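Local coordinates for protein aminoglycoside N(3)-acetyltransferase (PDB 6NP3) that transfers an acetyl group from acetyl-CoA to the N3 amine of 2-deoxystreptamine antibiotics such as gentamicin, probably conferring resistance to them, at residues A[139-144]-A[169-174]. Numbering follows the deposited sequence.
Sequences AAYGPR and ALHYAE. With LLL ((2R,3R,4R,5R)-2-((1S,2S,3R,4S,6R)-4,6-diamino-3-((2R,3R,6S)-3-amino-6-(aminomethyl)-tetrahydro-2H-pyran-2-yloxy)-2-hydr oxycyclohexyloxy)-5-methyl-4-(methylamino)-tetrahydro-2H-pyran-3,5-diol), chain B.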
# COMPACT_ATOMS: atom_id res chain seq x y z
N ALA A 139 -0.34 -3.39 -13.96
CA ALA A 139 -1.45 -3.57 -13.05
C ALA A 139 -0.99 -3.28 -11.62
O ALA A 139 -1.06 -4.11 -10.72
CB ALA A 139 -2.04 -4.98 -13.15
N ALA A 140 -0.53 -2.05 -11.39
CA ALA A 140 0.09 -1.75 -10.11
C ALA A 140 -0.92 -1.75 -8.96
O ALA A 140 -0.72 -2.46 -7.96
CB ALA A 140 0.82 -0.42 -10.18
N TYR A 141 -1.99 -0.94 -9.08
CA TYR A 141 -2.98 -0.77 -8.02
C TYR A 141 -4.40 -0.97 -8.49
O TYR A 141 -5.32 -0.83 -7.68
CB TYR A 141 -2.88 0.63 -7.39
CG TYR A 141 -1.44 0.98 -7.07
CD1 TYR A 141 -0.77 0.37 -6.02
CD2 TYR A 141 -0.73 1.85 -7.87
CE1 TYR A 141 0.55 0.65 -5.75
CE2 TYR A 141 0.61 2.13 -7.60
CZ TYR A 141 1.23 1.52 -6.54
OH TYR A 141 2.56 1.76 -6.28
N GLY A 142 -4.60 -1.34 -9.74
CA GLY A 142 -5.93 -1.43 -10.26
C GLY A 142 -6.42 -2.85 -10.38
O GLY A 142 -5.98 -3.74 -9.65
N PRO A 143 -7.34 -3.08 -11.33
CA PRO A 143 -7.84 -4.44 -11.56
C PRO A 143 -6.68 -5.42 -11.70
O PRO A 143 -5.65 -5.12 -12.31
CB PRO A 143 -8.68 -4.31 -12.83
CG PRO A 143 -9.18 -2.87 -12.77
CD PRO A 143 -8.04 -2.09 -12.18
N ARG A 144 -6.87 -6.59 -11.11
CA ARG A 144 -5.98 -7.75 -11.19
C ARG A 144 -4.80 -7.60 -10.23
O ARG A 144 -3.96 -8.52 -10.15
CB ARG A 144 -5.50 -8.06 -12.61
CG ARG A 144 -6.68 -8.29 -13.56
CD ARG A 144 -6.23 -8.70 -14.95
NE ARG A 144 -5.46 -9.94 -14.92
CZ ARG A 144 -5.98 -11.15 -15.08
NH1 ARG A 144 -7.27 -11.32 -15.30
NH2 ARG A 144 -5.18 -12.21 -15.01
N ALA A 169 -5.07 2.14 -1.35
CA ALA A 169 -6.16 1.50 -2.04
C ALA A 169 -6.93 2.45 -2.94
O ALA A 169 -7.55 1.99 -3.91
CB ALA A 169 -7.12 0.83 -1.07
N LEU A 170 -6.93 3.75 -2.64
CA LEU A 170 -7.62 4.70 -3.50
C LEU A 170 -7.00 4.83 -4.89
O LEU A 170 -7.67 5.34 -5.79
CB LEU A 170 -7.77 6.06 -2.82
CG LEU A 170 -8.95 6.15 -1.86
CD1 LEU A 170 -8.85 7.39 -1.01
CD2 LEU A 170 -10.25 6.12 -2.65
N HIS A 171 -5.76 4.39 -5.09
CA HIS A 171 -5.27 4.28 -6.46
C HIS A 171 -6.10 3.32 -7.30
O HIS A 171 -6.08 3.46 -8.54
CB HIS A 171 -3.77 3.95 -6.49
CG HIS A 171 -2.92 5.02 -5.88
ND1 HIS A 171 -2.89 6.31 -6.34
CD2 HIS A 171 -2.04 4.98 -4.85
CE1 HIS A 171 -2.04 7.02 -5.62
NE2 HIS A 171 -1.51 6.24 -4.71
N TYR A 172 -6.81 2.37 -6.70
CA TYR A 172 -7.72 1.54 -7.49
C TYR A 172 -8.84 2.40 -8.07
O TYR A 172 -9.24 2.24 -9.23
CB TYR A 172 -8.28 0.41 -6.62
CG TYR A 172 -9.22 -0.50 -7.37
CD1 TYR A 172 -10.52 -0.14 -7.60
CD2 TYR A 172 -8.79 -1.71 -7.88
CE1 TYR A 172 -11.39 -0.94 -8.33
CE2 TYR A 172 -9.66 -2.52 -8.59
CZ TYR A 172 -10.96 -2.13 -8.81
OH TYR A 172 -11.80 -2.94 -9.55
N ALA A 173 -9.39 3.30 -7.25
CA ALA A 173 -10.44 4.17 -7.75
C ALA A 173 -9.96 4.99 -8.94
O ALA A 173 -10.70 5.21 -9.90
CB ALA A 173 -10.93 5.10 -6.65
N GLU A 174 -8.73 5.48 -8.86
CA GLU A 174 -8.17 6.26 -9.95
C GLU A 174 -8.06 5.42 -11.21
O GLU A 174 -8.34 5.90 -12.32
CB GLU A 174 -6.81 6.81 -9.53
CG GLU A 174 -6.83 7.82 -8.41
CD GLU A 174 -5.51 8.40 -8.06
OE1 GLU A 174 -5.52 9.53 -7.57
OE2 GLU A 174 -4.48 7.73 -8.22
C11 LLL B . 3.57 10.22 -2.36
O11 LLL B . 2.73 9.04 -2.49
C21 LLL B . 3.54 10.63 -0.89
N21 LLL B . 3.82 9.44 -0.10
C31 LLL B . 2.17 11.06 -0.51
C41 LLL B . 1.79 12.25 -1.37
C51 LLL B . 1.89 11.83 -2.83
O51 LLL B . 3.17 11.35 -3.12
C61 LLL B . 1.63 13.01 -3.74
N61 LLL B . 1.75 12.56 -5.12
C12 LLL B . 3.26 5.64 -4.92
N12 LLL B . 3.30 4.67 -6.01
C22 LLL B . 1.83 6.15 -4.69
C32 LLL B . 1.87 7.08 -3.50
N32 LLL B . 0.52 7.57 -3.22
C42 LLL B . 2.78 8.30 -3.71
C52 LLL B . 4.18 7.82 -4.10
O52 LLL B . 4.94 8.94 -4.48
C62 LLL B . 4.16 6.83 -5.24
O62 LLL B . 5.48 6.34 -5.41
C13 LLL B . 6.05 6.40 -6.72
C23 LLL B . 7.00 5.22 -6.84
O23 LLL B . 6.28 4.04 -6.54
C33 LLL B . 8.14 5.34 -5.81
N33 LLL B . 9.12 4.24 -6.01
C43 LLL B . 8.82 6.71 -5.98
O43 LLL B . 9.51 6.67 -7.21
C53 LLL B . 7.77 7.83 -5.97
O53 LLL B . 6.76 7.63 -6.94
C83 LLL B . 9.79 6.97 -4.82
C93 LLL B . 9.35 3.50 -4.75
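Tyr-141 and His-171 both set CG beside their own backbone N (chi1 -47° and -62°); with each CB turned toward the other segment, the side chains run alongside each other into the gentamicin pocket. They meet at the root, Tyr-141 CB lying 3.6 Å from His-171 CB, while the rings sit obliquely, with planes at 40°. Each then holds one amine of the 2-deoxystreptamine ring: LLL N12 donates to Tyr-141 OH at 3.0 Å, and LLL N32 donates to His-171 NE2 at 2.8 Å, at the imidazole edge. Tyrosine suits its place by combining length with a terminal acceptor. Histidine offers a second nitrogen: ND1 donates almost straight to Glu-174 OE2 (2.8 Å), which lies in the imidazole plane but is met from above the carboxylate plane, helping fix the ring's rotation. Tyr-172 swings CG anti to its backbone N; Tyr-141 O nears its ring edge, 3.6 Å from Tyr-172 CD2, and Ile-147, Leu-151 and Val-255 also pack on it. No hydrogen bond joins 139-144 directly to 169-174. His-171 also contacts CoA and acetyl-CoA in other structures of this protein, and accepting from the amine with a carboxylate behind is consistent with positioning, perhaps assisting, that amine for acetyl transfer.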